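PDB 1GNY: endo-beta-1,4-xylanase Xyn10C, which cleaves internal linkages of the xylan backbone through its C-terminal catalytic domain, the part described here being its xylan-binding CBM15 module. Local coordinates for residues Val45-Arg50 with Asp125-Ile130. Sequence-based numbering, arbitrary orientation.
Sequences VFDIAR and DVQVGI. With XYP (beta-D-xylopyranose), chain B.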
loop_
_atom_site.group_PDB
_atom_site.type_symbol
_atom_site.label_atom_id
_atom_site.label_comp_id
_atom_site.label_asym_id
_atom_site.label_seq_id
_atom_site.Cartn_x
_atom_site.Cartn_y
_atom_site.Cartn_z
ATOM N N VAL A 45 6.266 0.541 1.505
ATOM C CA VAL A 45 5.607 1.731 2.049
ATOM C C VAL A 45 6.295 3.049 1.691
ATOM O O VAL A 45 7.474 3.047 1.316
ATOM C CB VAL A 45 5.516 1.672 3.615
ATOM C CG1 VAL A 45 4.630 0.492 4.116
ATOM C CG2 VAL A 45 6.859 1.654 4.259
ATOM N N PHE A 46 5.539 4.138 1.853
ATOM C CA PHE A 46 6.029 5.503 1.704
ATOM C C PHE A 46 5.258 6.335 2.721
ATOM O O PHE A 46 4.261 5.884 3.306
ATOM C CB PHE A 46 5.812 6.034 0.278
ATOM C CG PHE A 46 4.361 6.102 -0.119
ATOM C CD1 PHE A 46 3.727 4.981 -0.634
ATOM C CD2 PHE A 46 3.613 7.268 0.093
ATOM C CE1 PHE A 46 2.372 5.018 -0.952
ATOM C CE2 PHE A 46 2.259 7.297 -0.229
ATOM C CZ PHE A 46 1.644 6.176 -0.727
ATOM N N ASP A 47 5.681 7.579 2.887
ATOM C CA ASP A 47 5.003 8.464 3.821
ATOM C C ASP A 47 4.273 9.610 3.141
ATOM O O ASP A 47 4.775 10.212 2.190
ATOM C CB ASP A 47 5.987 9.113 4.788
ATOM C CG ASP A 47 6.711 8.132 5.622
ATOM O OD1 ASP A 47 6.122 7.092 6.024
ATOM O OD2 ASP A 47 7.887 8.344 5.956
ATOM N N ILE A 48 3.084 9.898 3.630
ATOM C CA ILE A 48 2.377 11.122 3.309
ATOM C C ILE A 48 2.776 12.086 4.428
ATOM O O ILE A 48 2.529 11.855 5.623
ATOM C CB ILE A 48 0.858 10.938 3.231
ATOM C CG1 ILE A 48 0.467 10.090 2.010
ATOM C CG2 ILE A 48 0.112 12.320 3.167
ATOM C CD1 ILE A 48 0.835 10.660 0.618
ATOM N N ALA A 49 3.362 13.210 4.022
ATOM C CA ALA A 49 3.773 14.222 4.994
ATOM C C ALA A 49 2.613 14.924 5.707
ATOM O O ALA A 49 1.644 15.399 5.074
ATOM C CB ALA A 49 4.649 15.284 4.290
ATOM N N ARG A 50 2.752 15.029 7.024
ATOM C CA ARG A 50 1.783 15.754 7.817
ATOM C C ARG A 50 1.688 17.235 7.416
ATOM O O ARG A 50 2.644 17.822 6.838
ATOM C CB ARG A 50 2.136 15.666 9.293
ATOM C CG ARG A 50 3.583 16.073 9.579
ATOM C CD ARG A 50 3.820 16.281 11.039
ATOM N NE ARG A 50 5.145 16.308 11.592
ATOM C CZ ARG A 50 6.251 15.674 11.212
ATOM N NH1 ARG A 50 6.659 15.316 9.974
ATOM N NH2 ARG A 50 7.088 15.600 12.211
ATOM N N ASP A 125 3.163 11.930 10.505
ATOM C CA ASP A 125 3.180 11.518 9.111
ATOM C C ASP A 125 2.355 10.220 9.093
ATOM O O ASP A 125 2.208 9.544 10.119
ATOM C CB ASP A 125 4.581 11.192 8.620
ATOM C CG ASP A 125 5.504 12.404 8.536
ATOM O OD1 ASP A 125 5.035 13.536 8.274
ATOM O OD2 ASP A 125 6.762 12.274 8.664
ATOM N N VAL A 126 1.822 9.915 7.927
ATOM C CA VAL A 126 1.026 8.688 7.736
ATOM C C VAL A 126 1.805 7.776 6.795
ATOM O O VAL A 126 2.141 8.171 5.660
ATOM C CB VAL A 126 -0.356 9.009 7.203
ATOM C CG1 VAL A 126 -1.136 7.747 6.823
ATOM C CG2 VAL A 126 -1.131 9.763 8.262
ATOM N N GLN A 127 2.040 6.552 7.270
ATOM C CA GLN A 127 2.697 5.514 6.478
ATOM C C GLN A 127 1.659 4.764 5.686
ATOM O O GLN A 127 0.702 4.259 6.280
ATOM C CB GLN A 127 3.467 4.544 7.358
ATOM C CG GLN A 127 4.228 3.436 6.626
ATOM C CD GLN A 127 5.113 2.656 7.579
ATOM O OE1 GLN A 127 6.292 3.007 7.746
ATOM N NE2 GLN A 127 4.572 1.581 8.158
ATOM N N VAL A 128 1.847 4.702 4.375
ATOM C CA VAL A 128 0.907 4.053 3.452
ATOM C C VAL A 128 1.646 2.993 2.652
ATOM O O VAL A 128 2.804 3.196 2.266
ATOM C CB VAL A 128 0.262 5.091 2.465
ATOM C CG1 VAL A 128 -0.738 4.403 1.509
ATOM C CG2 VAL A 128 -0.397 6.225 3.222
ATOM N N GLY A 129 1.024 1.857 2.392
ATOM C CA GLY A 129 1.674 0.867 1.553
ATOM C C GLY A 129 0.815 -0.302 1.161
ATOM O O GLY A 129 -0.420 -0.190 1.257
ATOM N N ILE A 130 1.473 -1.344 0.675
ATOM C CA ILE A 130 0.818 -2.609 0.275
ATOM C C ILE A 130 1.663 -3.761 0.778
ATOM O O ILE A 130 2.892 -3.706 0.723
ATOM C CB ILE A 130 0.559 -2.659 -1.270
ATOM C CG1 ILE A 130 -0.394 -3.813 -1.628
ATOM C CG2 ILE A 130 1.855 -2.646 -2.052
ATOM C CD1 ILE A 130 -0.842 -3.790 -3.118
HETATM C C1 XYP B . 6.875 -1.156 11.942
HETATM C C2 XYP B . 6.113 -1.256 10.630
HETATM C C3 XYP B . 4.606 -1.195 10.871
HETATM C C4 XYP B . 4.200 -2.151 11.997
HETATM C C5 XYP B . 5.100 -1.908 13.192
HETATM O O2 XYP B . 6.467 -0.173 9.775
HETATM O O3 XYP B . 3.903 -1.522 9.682
HETATM O O4 XYP B . 2.864 -1.865 12.344
HETATM O O5 XYP B . 6.463 -2.070 12.862
#
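Q127 and V45 meet on the sugar-binding face of two antiparallel strands, while F46 and V128 pair on the other: a worked example of how one β-sheet serves a ligand and a core at once. Four backbone hydrogen bonds, two in each of the pairs F46–V128 and I48–V126, set the register. With chi1 at -178°, Q127 carries CG opposite its backbone nitrogen, and its extended chain lifts the amide off the sheet; on the way Q127 CG leans on V45 CB at 3.7 Å. Q127 NE2 donates an almost straight bond to xylose O2 (3.0 Å, 171°) and also bonds Q81, while Q127 OE1 accepts from R14, so both ends of the amide are engaged and its flip is probably disfavoured. D47, its carboxylate plane nearly parallel to that of the amide (6°), shares R14 through OD1. On the reverse face V128 lies alongside F46, pointing the same way, and sets CB over the ring, 3.6 Å from CZ; I48 CD1 reaches the ring edge in plane. Just beyond strand 42-48, D125 OD1 takes two donors: R50 N, on its anti lone pair at 3.0 Å, and R50 NH1, in a 2.9 Å salt bridge with guanidinium and carboxylate planes nearly perpendicular. Replacing D125 by an alanine removes this acceptor and would probably leave R50 N and the guanidinium without their shared partner, the head group less restrained. V45 and Q127 both touch N16, which with Q127 and Q81 forms part of the glycan site on the five-stranded sheet of a β-sandwich, as in many carbohydrate-binding modules.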